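Glycerol-3-phosphate dehydrogenase [NAD(+)] (Dunaliella salina, PDB 6IUY) probably interconverts sn-glycerol 3-phosphate and dihydroxyacetone phosphate using NAD(+), and joins this dehydrogenase to a magnesium-binding, phosphatase-like domain. Local coordinates at residues M158-Q161 with G166-V169; N152-T157 with E190-K195; T279-Q284 with F441-F446; S288-E293 with W437-Q442; V230-A235 with F243-D248. One frame throughout, in Å; residues are numbered along the deposited sequence.

Interaction 1: M158-Q161 with G166-V169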
# COMPACT_ATOMS: atom_id res chain seq x y z
N MET A 158 -19.33 3.09 48.17
CA MET A 158 -19.46 2.88 49.60
C MET A 158 -18.42 1.83 49.97
O MET A 158 -17.94 1.11 49.09
CB MET A 158 -20.87 2.41 49.98
CG MET A 158 -21.97 3.42 49.74
SD MET A 158 -23.60 2.65 49.90
CE MET A 158 -23.27 1.54 51.28
N SER A 159 -18.05 1.75 51.24
CA SER A 159 -17.09 0.73 51.67
C SER A 159 -17.84 -0.56 51.97
O SER A 159 -18.49 -0.70 53.01
CB SER A 159 -16.30 1.22 52.88
OG SER A 159 -15.81 2.53 52.66
N TRP A 160 -17.77 -1.50 51.04
CA TRP A 160 -18.45 -2.77 51.22
C TRP A 160 -17.46 -3.84 51.62
O TRP A 160 -16.37 -3.94 51.06
CB TRP A 160 -19.17 -3.20 49.94
CG TRP A 160 -20.41 -2.43 49.63
CD1 TRP A 160 -20.57 -1.46 48.68
CD2 TRP A 160 -21.68 -2.56 50.29
NE1 TRP A 160 -21.86 -0.98 48.71
CE2 TRP A 160 -22.56 -1.64 49.68
CE3 TRP A 160 -22.16 -3.37 51.33
CZ2 TRP A 160 -23.89 -1.50 50.08
CZ3 TRP A 160 -23.47 -3.22 51.73
CH2 TRP A 160 -24.33 -2.30 51.10
N GLN A 161 -17.82 -4.65 52.60
CA GLN A 161 -17.12 -5.90 52.79
C GLN A 161 -17.45 -6.73 51.56
O GLN A 161 -18.56 -6.62 51.04
CB GLN A 161 -17.55 -6.58 54.09
CG GLN A 161 -16.80 -7.85 54.40
CD GLN A 161 -17.45 -8.62 55.52
OE1 GLN A 161 -18.17 -8.05 56.35
NE2 GLN A 161 -17.23 -9.93 55.54
N GLY A 166 -18.12 -10.77 45.73
CA GLY A 166 -18.45 -9.37 45.98
C GLY A 166 -19.75 -9.00 46.70
O GLY A 166 -20.83 -9.16 46.14
N GLU A 167 -19.63 -8.53 47.95
CA GLU A 167 -20.59 -7.59 48.57
C GLU A 167 -21.63 -8.15 49.58
O GLU A 167 -22.82 -8.24 49.24
CB GLU A 167 -21.33 -6.85 47.47
CG GLU A 167 -22.25 -5.75 47.94
CD GLU A 167 -22.82 -4.93 46.80
OE1 GLU A 167 -22.03 -4.49 45.93
OE2 GLU A 167 -24.06 -4.72 46.76
N PRO A 168 -21.21 -8.51 50.81
CA PRO A 168 -22.14 -8.85 51.89
C PRO A 168 -22.64 -7.67 52.75
O PRO A 168 -23.85 -7.46 52.82
CB PRO A 168 -21.33 -9.82 52.76
CG PRO A 168 -19.94 -9.46 52.52
CD PRO A 168 -19.87 -9.07 51.07
N VAL A 169 -21.74 -6.93 53.41
CA VAL A 169 -22.20 -5.85 54.28
C VAL A 169 -21.23 -4.67 54.34
O VAL A 169 -20.03 -4.82 54.07
CB VAL A 169 -22.45 -6.34 55.72
CG1 VAL A 169 -23.69 -7.23 55.77
CG2 VAL A 169 -21.22 -7.07 56.28
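W160 and E167 make the close-packed half of this contact. The aliphatic part of E167 lies over one face of the indole, with CG 4.3 Å from the centroid of the five-membered ring of W160 in a CH-pi contact, and the carboxylate stacks nearly parallel to the ring, the planes 14° apart. M158 CE sits on the opposite face of the indole, so the ring is held between a methyl and a methylene. The V169 backbone fills one edge, V169 C being 3.4 Å from W160 CE3.

Beside this, Q161 N donates to V169 O at 2.7 Å with an N-H...O angle of 150°, bringing the two arms of the loop together. The outer side is open to solvent, with V169 exposed. There the Q161 side chain runs extended, its CG anti to the backbone N (chi1 -176°), across the P168 ring and alongside V169, with Q161 CG 4.0 Å from P168 CG.

Both arms belong to the loop between strand 153-154 and helix 184-195 of the haloacid dehalogenase-like part. P94, at the start of helix 94-103, touches W160 and E167, while E137 of helix 136-145 takes the M158 N-H and, weakly, W160 NE1.

Interaction 2: N152-T157 with E190-K195; sequences NVFCNT and ERIRRK
An edge strand of the parallel sheet in the haloacid dehalogenase-like part meets a helix here: F154 on strand 153-154 reaches across to I192 and R191 on helix 184-195. The main apolar touch is at the CE1 corner of the phenyl ring, where I192 CG1 comes to 3.5 Å from F154 CE1 on an oblique line, and I192 CD1 lies 3.6 Å from the same F154 CE1. R191 approaches differently. Its chain bends at chi2 and chi3 (chi3 -83°), which brings the guanidinium round to the far side of the ring, with NH2 3.9 Å from F154 CE2. The two flat groups stand almost perpendicular, 88° apart: the edge of the phenyl ring points at the face of the guanidinium.

In the Rossmann-like arrangement of this domain, strand 153-154 is outermost, next to 127-131, and helix 184-195 leads on to strand 201-205. F129, on strand 127-131, touches both F154 and I192 and completes the apolar patch; the side chain of F154 is about 10 Å from that of the magnesium ligand D41. A serine in place of F154 would probably open a gap against I192 CG1 and leave the R191 guanidinium without the ring edge it faces. Further along the helix, R193 is bound to D222 by a salt bridge and to the carbonyl oxygens of N199, D219 and G220, fixing this end of the helix to neighbouring loops.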
# COMPACT_ATOMS: atom_id res chain seq x y z
N ASN A 152 -16.15 6.53 32.48
CA ASN A 152 -16.25 7.98 32.51
C ASN A 152 -16.89 8.52 33.80
O ASN A 152 -17.10 9.73 33.95
CB ASN A 152 -17.04 8.47 31.31
CG ASN A 152 -16.27 8.34 30.00
OD1 ASN A 152 -15.32 7.56 29.90
ND2 ASN A 152 -16.67 9.12 29.00
N VAL A 153 -17.18 7.62 34.73
CA VAL A 153 -17.78 8.00 36.00
C VAL A 153 -16.71 8.07 37.07
O VAL A 153 -16.13 7.04 37.44
CB VAL A 153 -18.87 7.00 36.44
CG1 VAL A 153 -19.52 7.48 37.74
CG2 VAL A 153 -19.92 6.85 35.35
N PHE A 154 -16.42 9.29 37.55
CA PHE A 154 -15.49 9.48 38.66
C PHE A 154 -16.26 9.66 39.97
O PHE A 154 -16.86 10.71 40.22
CB PHE A 154 -14.58 10.67 38.39
CG PHE A 154 -13.55 10.39 37.32
CD1 PHE A 154 -13.87 10.56 35.98
CD2 PHE A 154 -12.29 9.94 37.65
CE1 PHE A 154 -12.93 10.29 35.00
CE2 PHE A 154 -11.35 9.67 36.67
CZ PHE A 154 -11.68 9.84 35.34
N CYS A 155 -16.24 8.63 40.82
CA CYS A 155 -17.09 8.60 42.00
C CYS A 155 -16.76 7.41 42.90
O CYS A 155 -16.86 6.27 42.46
CB CYS A 155 -18.56 8.53 41.58
SG CYS A 155 -19.77 8.91 42.89
N ASN A 156 -16.40 7.67 44.16
CA ASN A 156 -16.09 6.59 45.12
C ASN A 156 -17.28 5.73 45.48
O ASN A 156 -18.41 6.21 45.56
CB ASN A 156 -15.49 7.16 46.41
CG ASN A 156 -14.10 7.66 46.23
OD1 ASN A 156 -13.22 6.93 45.75
ND2 ASN A 156 -13.87 8.93 46.56
N THR A 157 -17.01 4.45 45.71
CA THR A 157 -18.02 3.51 46.17
C THR A 157 -18.22 3.63 47.68
O THR A 157 -17.38 4.19 48.39
CB THR A 157 -17.62 2.05 45.84
OG1 THR A 157 -16.35 1.77 46.42
CG2 THR A 157 -17.54 1.83 44.34
N GLU A 190 -8.04 16.66 36.36
CA GLU A 190 -6.61 16.57 36.04
C GLU A 190 -6.22 15.21 35.48
O GLU A 190 -5.31 15.10 34.64
CB GLU A 190 -5.77 16.85 37.28
CG GLU A 190 -5.41 18.31 37.48
CD GLU A 190 -4.83 18.59 38.86
OE1 GLU A 190 -4.82 17.66 39.70
OE2 GLU A 190 -4.38 19.73 39.11
N ARG A 191 -6.89 14.16 35.94
CA ARG A 191 -6.60 12.81 35.49
C ARG A 191 -7.15 12.60 34.08
O ARG A 191 -6.51 11.97 33.24
CB ARG A 191 -7.20 11.79 36.45
CG ARG A 191 -6.60 11.86 37.83
CD ARG A 191 -6.29 10.47 38.33
NE ARG A 191 -7.47 9.82 38.89
CZ ARG A 191 -7.78 8.55 38.69
NH1 ARG A 191 -7.02 7.79 37.91
NH2 ARG A 191 -8.88 8.04 39.25
N ILE A 192 -8.35 13.15 33.85
CA ILE A 192 -8.98 13.16 32.53
C ILE A 192 -8.09 13.86 31.50
O ILE A 192 -7.93 13.38 30.38
CB ILE A 192 -10.37 13.86 32.59
CG1 ILE A 192 -11.41 12.92 33.20
CG2 ILE A 192 -10.81 14.30 31.22
CD1 ILE A 192 -12.73 13.60 33.51
N ARG A 193 -7.49 14.98 31.90
CA ARG A 193 -6.67 15.78 30.99
C ARG A 193 -5.40 15.03 30.60
O ARG A 193 -4.88 15.22 29.50
CB ARG A 193 -6.34 17.12 31.64
CG ARG A 193 -5.82 18.16 30.68
CD ARG A 193 -5.44 19.48 31.40
NE ARG A 193 -6.62 20.24 31.80
CZ ARG A 193 -7.38 20.91 30.94
NH1 ARG A 193 -7.08 20.92 29.65
NH2 ARG A 193 -8.45 21.58 31.37
N ARG A 194 -4.90 14.19 31.50
CA ARG A 194 -3.66 13.44 31.24
C ARG A 194 -3.91 12.18 30.44
O ARG A 194 -2.99 11.60 29.87
CB ARG A 194 -2.98 13.03 32.54
CG ARG A 194 -2.70 14.12 33.54
CD ARG A 194 -2.30 13.47 34.86
NE ARG A 194 -1.12 12.62 34.72
CZ ARG A 194 -0.00 12.79 35.41
NH1 ARG A 194 0.07 13.77 36.31
NH2 ARG A 194 1.04 11.99 35.23
N LYS A 195 -5.15 11.75 30.43
CA LYS A 195 -5.53 10.49 29.82
C LYS A 195 -5.98 10.68 28.38
O LYS A 195 -5.82 9.78 27.55
CB LYS A 195 -6.64 9.84 30.64
CG LYS A 195 -7.12 8.50 30.15
CD LYS A 195 -8.09 7.93 31.16
CE LYS A 195 -8.53 6.56 30.78
NZ LYS A 195 -9.52 6.11 31.75

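Interaction 3: T279-Q284 with F441-F446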
# COMPACT_ATOMS: atom_id res chain seq x y z
N THR A 279 -27.18 15.74 7.23
CA THR A 279 -27.76 16.86 7.96
C THR A 279 -29.25 16.67 8.16
O THR A 279 -29.81 17.04 9.20
CB THR A 279 -27.54 18.18 7.25
OG1 THR A 279 -28.22 18.16 5.99
CG2 THR A 279 -26.08 18.38 7.02
N ALA A 280 -29.91 16.08 7.17
CA ALA A 280 -31.32 15.80 7.35
C ALA A 280 -31.51 14.82 8.52
O ALA A 280 -32.49 14.91 9.25
CB ALA A 280 -31.92 15.25 6.08
N GLU A 281 -30.57 13.90 8.69
CA GLU A 281 -30.63 12.96 9.81
C GLU A 281 -30.34 13.68 11.12
O GLU A 281 -31.09 13.53 12.08
CB GLU A 281 -29.64 11.80 9.60
CG GLU A 281 -30.20 10.65 8.76
CD GLU A 281 -29.11 9.70 8.20
OE1 GLU A 281 -27.89 9.97 8.36
OE2 GLU A 281 -29.49 8.68 7.58
N ALA A 282 -29.30 14.51 11.14
CA ALA A 282 -28.90 15.20 12.36
C ALA A 282 -29.98 16.17 12.86
O ALA A 282 -30.10 16.39 14.07
CB ALA A 282 -27.57 15.95 12.14
N ALA A 283 -30.75 16.75 11.96
CA ALA A 283 -31.73 17.76 12.38
C ALA A 283 -32.99 17.15 12.98
O ALA A 283 -33.78 17.86 13.59
CB ALA A 283 -32.09 18.69 11.22
N GLN A 284 -33.17 15.84 12.84
CA GLN A 284 -34.29 15.13 13.44
C GLN A 284 -34.13 14.92 14.95
O GLN A 284 -35.00 14.33 15.60
CB GLN A 284 -34.48 13.77 12.79
CG GLN A 284 -35.15 13.80 11.42
CD GLN A 284 -35.02 12.47 10.70
OE1 GLN A 284 -34.88 11.42 11.32
NE2 GLN A 284 -35.05 12.52 9.37
N PHE A 441 -20.01 13.25 6.06
CA PHE A 441 -19.87 12.47 4.83
C PHE A 441 -20.20 10.97 4.91
O PHE A 441 -20.62 10.38 3.91
CB PHE A 441 -18.45 12.60 4.30
CG PHE A 441 -18.18 13.89 3.56
CD1 PHE A 441 -18.48 14.00 2.21
CD2 PHE A 441 -17.60 14.97 4.21
CE1 PHE A 441 -18.22 15.16 1.52
CE2 PHE A 441 -17.34 16.15 3.53
CZ PHE A 441 -17.65 16.25 2.19
N GLN A 442 -19.99 10.33 6.05
CA GLN A 442 -20.22 8.88 6.10
C GLN A 442 -21.69 8.50 5.97
O GLN A 442 -22.54 8.94 6.76
CB GLN A 442 -19.65 8.28 7.39
CG GLN A 442 -19.80 6.76 7.48
CD GLN A 442 -18.84 6.16 8.49
OE1 GLN A 442 -17.64 6.05 8.23
NE2 GLN A 442 -19.37 5.81 9.65
N ARG A 443 -21.97 7.66 4.97
CA ARG A 443 -23.30 7.10 4.75
C ARG A 443 -23.23 5.57 4.85
O ARG A 443 -22.14 5.02 4.96
CB ARG A 443 -23.84 7.53 3.38
CG ARG A 443 -23.59 9.01 3.03
CD ARG A 443 -24.43 9.88 3.92
NE ARG A 443 -25.74 9.27 4.09
CZ ARG A 443 -26.45 9.31 5.22
NH1 ARG A 443 -25.97 9.94 6.29
NH2 ARG A 443 -27.64 8.72 5.28
N PRO A 444 -24.37 4.88 4.84
CA PRO A 444 -24.26 3.42 4.91
C PRO A 444 -23.60 2.81 3.67
O PRO A 444 -23.14 1.68 3.75
CB PRO A 444 -25.71 2.96 5.03
CG PRO A 444 -26.43 4.14 5.58
CD PRO A 444 -25.75 5.34 4.99
N TYR A 445 -23.54 3.56 2.57
CA TYR A 445 -22.92 3.07 1.33
C TYR A 445 -21.60 3.80 1.06
O TYR A 445 -20.97 3.61 0.02
CB TYR A 445 -23.88 3.25 0.15
CG TYR A 445 -24.38 4.67 0.03
CD1 TYR A 445 -23.65 5.63 -0.66
CD2 TYR A 445 -25.56 5.06 0.64
CE1 TYR A 445 -24.10 6.94 -0.76
CE2 TYR A 445 -26.01 6.37 0.56
CZ TYR A 445 -25.28 7.31 -0.14
OH TYR A 445 -25.74 8.61 -0.22
N PHE A 446 -21.20 4.64 1.98
CA PHE A 446 -19.98 5.42 1.79
C PHE A 446 -19.20 5.42 3.11
O PHE A 446 -19.43 6.27 3.98
CB PHE A 446 -20.33 6.85 1.32
CG PHE A 446 -19.15 7.62 0.77
CD1 PHE A 446 -18.51 7.19 -0.38
CD2 PHE A 446 -18.69 8.76 1.40
CE1 PHE A 446 -17.42 7.87 -0.91
CE2 PHE A 446 -17.59 9.47 0.89
CZ PHE A 446 -16.95 9.01 -0.27
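R443 turns the edge of its guanidinium to E281, and the carboxylate lies at that edge, close to the guanidinium plane. The two planes are nevertheless twisted 46° apart, so both carboxylate oxygens are met from above their own plane. On its own side of the contact, R443 CB rests over one face of the Y445 ring, toward the rim.

The grip is end-on and two-pronged: R443 NH1 donates to E281 OE1 at 2.8 Å and R443 NH2 to E281 OE2 at 3.0 Å, the second the straighter at 170° against 163°. Bends at chi2 and chi3 swing the arginine tip toward helix 266-282, whose last turns carry E281. The base of the arginine is set by a type I turn from R443 to F446, closed by backbone bonds in both directions, between helix 431-441 and strand 446-451.

S278 OG also bonds to NH1 and Q277 OE1 weakly to NE, so all three guanidinium nitrogens have partners on helix 266-282. Two bonds to one carboxylate, with these others, should fix the rotation of the guanidinium. At the protein surface the opposite charges probably offset one another and tie the turn to the end of the helix.

Interaction 4: S288-E293 with W437-Q442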
# COMPACT_ATOMS: atom_id res chain seq x y z
N SER A 288 -28.91 19.15 17.11
CA SER A 288 -28.21 18.84 15.86
C SER A 288 -26.95 19.66 15.65
O SER A 288 -26.98 20.88 15.79
CB SER A 288 -29.13 19.07 14.66
OG SER A 288 -28.40 18.97 13.45
N VAL A 289 -25.86 18.99 15.28
CA VAL A 289 -24.63 19.73 14.99
C VAL A 289 -24.66 20.40 13.60
O VAL A 289 -23.77 21.20 13.29
CB VAL A 289 -23.38 18.82 15.11
CG1 VAL A 289 -23.33 17.82 13.98
CG2 VAL A 289 -22.11 19.66 15.12
N PHE A 290 -25.66 20.08 12.76
CA PHE A 290 -25.74 20.70 11.42
C PHE A 290 -27.08 21.40 11.12
O PHE A 290 -28.15 20.90 11.49
CB PHE A 290 -25.51 19.66 10.31
CG PHE A 290 -24.22 18.92 10.43
CD1 PHE A 290 -23.03 19.57 10.24
CD2 PHE A 290 -24.21 17.56 10.71
CE1 PHE A 290 -21.85 18.91 10.35
CE2 PHE A 290 -23.02 16.89 10.82
CZ PHE A 290 -21.85 17.56 10.65
N GLU A 291 -27.00 22.52 10.42
CA GLU A 291 -28.18 23.10 9.78
C GLU A 291 -28.74 22.10 8.79
O GLU A 291 -27.98 21.41 8.11
CB GLU A 291 -27.84 24.42 9.07
CG GLU A 291 -28.00 25.66 9.93
CD GLU A 291 -29.41 25.79 10.51
OE1 GLU A 291 -30.40 25.67 9.74
OE2 GLU A 291 -29.54 26.00 11.74
N LYS A 292 -30.07 21.99 8.71
CA LYS A 292 -30.68 21.01 7.82
C LYS A 292 -30.37 21.32 6.36
O LYS A 292 -30.11 20.42 5.56
CB LYS A 292 -32.19 20.93 8.02
CG LYS A 292 -32.83 19.87 7.14
CD LYS A 292 -34.33 19.76 7.35
CE LYS A 292 -34.92 18.62 6.54
NZ LYS A 292 -36.37 18.41 6.84
N GLU A 293 -30.39 22.60 6.03
CA GLU A 293 -30.22 23.01 4.65
C GLU A 293 -28.76 23.19 4.24
O GLU A 293 -27.98 23.89 4.90
CB GLU A 293 -30.97 24.31 4.41
CG GLU A 293 -30.67 24.94 3.05
CD GLU A 293 -31.55 26.15 2.76
OE1 GLU A 293 -32.74 25.93 2.44
OE2 GLU A 293 -31.07 27.31 2.85
N TRP A 437 -16.35 16.12 9.98
CA TRP A 437 -16.38 15.65 8.60
C TRP A 437 -16.88 14.21 8.46
O TRP A 437 -17.65 13.90 7.54
CB TRP A 437 -15.00 15.79 7.97
CG TRP A 437 -14.57 17.21 7.84
CD1 TRP A 437 -13.40 17.76 8.27
CD2 TRP A 437 -15.33 18.29 7.27
NE1 TRP A 437 -13.37 19.10 7.97
CE2 TRP A 437 -14.55 19.45 7.37
CE3 TRP A 437 -16.59 18.37 6.66
CZ2 TRP A 437 -15.00 20.68 6.89
CZ3 TRP A 437 -17.01 19.59 6.17
CH2 TRP A 437 -16.22 20.73 6.29
N GLN A 438 -16.47 13.33 9.36
CA GLN A 438 -16.90 11.95 9.25
C GLN A 438 -18.40 11.84 9.44
O GLN A 438 -19.07 11.10 8.71
CB GLN A 438 -16.19 11.04 10.26
CG GLN A 438 -16.63 9.58 10.15
CD GLN A 438 -15.83 8.66 11.07
OE1 GLN A 438 -15.25 9.09 12.06
NE2 GLN A 438 -15.80 7.38 10.73
N GLN A 439 -18.92 12.56 10.43
CA GLN A 439 -20.36 12.58 10.66
C GLN A 439 -21.08 13.17 9.44
O GLN A 439 -22.14 12.71 9.07
CB GLN A 439 -20.72 13.36 11.94
CG GLN A 439 -22.24 13.50 12.19
CD GLN A 439 -22.58 14.13 13.56
OE1 GLN A 439 -21.69 14.46 14.35
NE2 GLN A 439 -23.88 14.29 13.83
N LEU A 440 -20.47 14.15 8.79
CA LEU A 440 -21.10 14.78 7.63
C LEU A 440 -21.15 13.86 6.40
O LEU A 440 -22.21 13.68 5.78
CB LEU A 440 -20.37 16.08 7.30
CG LEU A 440 -21.08 17.11 6.42
CD1 LEU A 440 -22.45 17.45 7.00
CD2 LEU A 440 -20.21 18.35 6.29
N PHE A 441 -20.01 13.25 6.06
CA PHE A 441 -19.87 12.47 4.83
C PHE A 441 -20.20 10.97 4.91
O PHE A 441 -20.62 10.38 3.91
CB PHE A 441 -18.45 12.60 4.30
CG PHE A 441 -18.18 13.89 3.56
CD1 PHE A 441 -18.48 14.00 2.21
CD2 PHE A 441 -17.60 14.97 4.21
CE1 PHE A 441 -18.22 15.16 1.52
CE2 PHE A 441 -17.34 16.15 3.53
CZ PHE A 441 -17.65 16.25 2.19
N GLN A 442 -19.99 10.33 6.05
CA GLN A 442 -20.22 8.88 6.10
C GLN A 442 -21.69 8.50 5.97
O GLN A 442 -22.54 8.94 6.76
CB GLN A 442 -19.65 8.28 7.39
CG GLN A 442 -19.80 6.76 7.48
CD GLN A 442 -18.84 6.16 8.49
OE1 GLN A 442 -17.64 6.05 8.23
NE2 GLN A 442 -19.37 5.81 9.65
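The phenyl ring of F290 takes L440 CD1 squarely on one face: the methyl is 3.7 Å from the centroid of the F290 ring and 11° off its normal, a clear CH-pi contact. This buried packing belongs to the Rossmann-type NAD-binding domain, where the short strand 290-291 comes just before the sheet strand 293-297 and helix 431-441 covers it. At the ring's edge, near its plane, Q439 CG approaches F290 CE2 to 3.7 Å as the two side chains slide past each other in opposite directions. V289, the residue just before the strand, puts CG1 over the face opposite L440, toward the rim, and that methyl also lies 3.8 Å from Q439 CD. The ring is thus covered on both faces and bordered at one edge. L440 gets its methyl there with CG anti to the backbone N (chi1 -162°).

An alanine at F290 is likely to leave L440 CD1 and Q439 CG facing a gap between strand and helix.

One shell out, T279 of helix 266-282 touches both F290 and L440, and Y257 and V259 of strand 257-262 pack on F290. S278 OG of that helix is hydrogen-bonded to L440 O, holding the end of helix 431-441 against it. The first residues of helix 266-282 bind NAD, so this helix links the packing to the cofactor side. V289 and E291 share backbone bonds with Y257, and S288 OG donates to F290 O at 2.8 Å.

Interaction 5: V230-A235 with F243-D248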
# COMPACT_ATOMS: atom_id res chain seq x y z
N VAL A 230 -32.28 23.30 39.97
CA VAL A 230 -32.84 22.63 41.15
C VAL A 230 -32.60 23.45 42.43
O VAL A 230 -33.54 23.88 43.09
CB VAL A 230 -32.26 21.21 41.33
CG1 VAL A 230 -32.39 20.75 42.77
CG2 VAL A 230 -32.94 20.23 40.38
N MET A 231 -31.33 23.64 42.77
CA MET A 231 -30.96 24.51 43.89
C MET A 231 -30.03 25.61 43.39
O MET A 231 -29.07 25.35 42.67
CB MET A 231 -30.29 23.70 45.01
N GLN A 232 -30.33 26.85 43.77
CA GLN A 232 -29.61 28.01 43.23
C GLN A 232 -28.23 28.16 43.85
O GLN A 232 -27.22 27.98 43.16
CB GLN A 232 -30.43 29.29 43.43
CG GLN A 232 -31.83 29.21 42.81
CD GLN A 232 -32.07 30.26 41.74
OE1 GLN A 232 -31.38 31.29 41.69
NE2 GLN A 232 -33.05 30.02 40.87
N ARG A 233 -28.18 28.48 45.14
CA ARG A 233 -26.92 28.65 45.86
C ARG A 233 -26.16 29.88 45.36
O ARG A 233 -25.17 29.75 44.64
CB ARG A 233 -26.03 27.41 45.72
CG ARG A 233 -26.69 26.11 46.15
CD ARG A 233 -25.67 24.99 46.20
NE ARG A 233 -26.26 23.74 46.65
CZ ARG A 233 -25.58 22.73 47.18
NH1 ARG A 233 -24.26 22.82 47.34
NH2 ARG A 233 -26.21 21.63 47.56
N PRO A 234 -26.64 31.07 45.76
CA PRO A 234 -26.08 32.38 45.36
C PRO A 234 -24.56 32.50 45.50
O PRO A 234 -23.96 33.23 44.72
CB PRO A 234 -26.78 33.36 46.31
CG PRO A 234 -28.10 32.72 46.57
CD PRO A 234 -27.84 31.23 46.61
N ALA A 235 -23.95 31.81 46.47
CA ALA A 235 -22.53 31.99 46.72
C ALA A 235 -21.68 31.26 45.68
O ALA A 235 -20.62 31.74 45.29
CB ALA A 235 -22.16 31.53 48.12
N PHE A 243 -24.27 31.18 34.63
CA PHE A 243 -25.34 30.65 35.46
C PHE A 243 -26.57 30.38 34.61
O PHE A 243 -27.03 31.25 33.88
CB PHE A 243 -25.69 31.61 36.61
CG PHE A 243 -26.90 31.19 37.40
CD1 PHE A 243 -26.82 30.14 38.30
CD2 PHE A 243 -28.11 31.83 37.22
CE1 PHE A 243 -27.94 29.74 39.02
CE2 PHE A 243 -29.23 31.44 37.94
CZ PHE A 243 -29.14 30.40 38.84
N VAL A 244 -27.11 29.17 34.71
CA VAL A 244 -28.27 28.81 33.92
C VAL A 244 -29.34 28.14 34.76
O VAL A 244 -29.04 27.52 35.79
CB VAL A 244 -27.90 27.87 32.73
CG1 VAL A 244 -26.40 27.94 32.44
CG2 VAL A 244 -28.33 26.44 33.01
N ARG A 245 -30.59 28.27 34.33
CA ARG A 245 -31.73 27.72 35.06
C ARG A 245 -32.35 26.55 34.30
O ARG A 245 -32.88 25.62 34.91
CB ARG A 245 -32.78 28.81 35.30
CG ARG A 245 -32.38 29.82 36.36
CD ARG A 245 -33.52 30.77 36.69
NE ARG A 245 -33.26 31.55 37.90
CZ ARG A 245 -32.58 32.70 37.92
NH1 ARG A 245 -32.10 33.21 36.79
NH2 ARG A 245 -32.39 33.34 39.08
N SER A 246 -32.27 26.61 32.98
CA SER A 246 -32.74 25.53 32.13
C SER A 246 -31.61 24.95 31.28
O SER A 246 -30.63 25.64 30.96
CB SER A 246 -33.88 26.02 31.23
OG SER A 246 -34.42 24.96 30.47
N TYR A 247 -31.74 23.67 30.91
CA TYR A 247 -30.74 23.06 30.05
C TYR A 247 -30.93 23.46 28.60
O TYR A 247 -30.00 23.35 27.80
CB TYR A 247 -30.74 21.53 30.21
CG TYR A 247 -29.88 21.09 31.37
CD1 TYR A 247 -28.62 21.64 31.56
CD2 TYR A 247 -30.34 20.18 32.29
CE1 TYR A 247 -27.83 21.27 32.62
CE2 TYR A 247 -29.57 19.80 33.36
CZ TYR A 247 -28.31 20.34 33.52
OH TYR A 247 -27.54 19.97 34.59
N ASP A 248 -32.12 23.94 28.24
CA ASP A 248 -32.31 24.40 26.87
C ASP A 248 -31.61 25.75 26.70
O ASP A 248 -31.54 26.30 25.61
CB ASP A 248 -33.80 24.47 26.49
CG ASP A 248 -34.64 25.38 27.40
OD1 ASP A 248 -34.13 26.42 27.86
OD2 ASP A 248 -35.82 25.04 27.63
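F243 meets Q232 first: CZ of the ring comes 4.1 Å from Q232 CD, the two side chains crossing at about a right angle. The orientation of the glutamine amide is doubtful, so this is best read as the amide end resting by the tip of the ring. V244, next in line, is bound through its backbone to C226 of the adjacent strand 223-227 and to G228 just after it.

R245 follows, its chain extended from CG to NE and then turned at chi4 (86°), which sets the guanidinium face against the rim of F243. F243 CE2 lies 3.5 Å above the centre of the guanidinium plane, the ring turning its edge to the arginine. The same guanidinium brings NH2 to 4.1 Å from Q232 CD, with amide and guanidinium planes 45° apart, so Q232 is met by both F243 and R245.

S246 then caps the helix starting at Y247, its OG taking a weak bond from D248 N at 3.4 Å. Y247 turns inward, stacking on F227 and bonding to T45 O. D206, a magnesium ligand, has its side chain about 8 Å from that of F243.

The contact spans a beta-alpha-beta unit, strand 223-227, helix 234-238 and strand 242-244, the last being one of the two outermost strands of the parallel sheet of a haloacid dehalogenase-like domain.

Overall arrangement
From the N terminus, interaction 2 closes the first long loop, from the edge strand 153-154 to helix 184-195, and interaction 1 is nested inside it as a much shorter loop, its centre about 22 Å from that of interaction 2. Interaction 5 follows in series and closes a short loop at the other edge of the same parallel sheet. The chain then enters the NAD-binding part, where interactions 3 and 4 each span about 150 residues and both finish around the end of helix 431-441, sharing F441 and Q442. Their first segments follow one another, helix 266-282 and then strand 290-291, joined by a probable T279 OG1 to K292 O hydrogen bond. Together these two tie the opening of the dinucleotide-binding fold to helix 431-441 and its following turn.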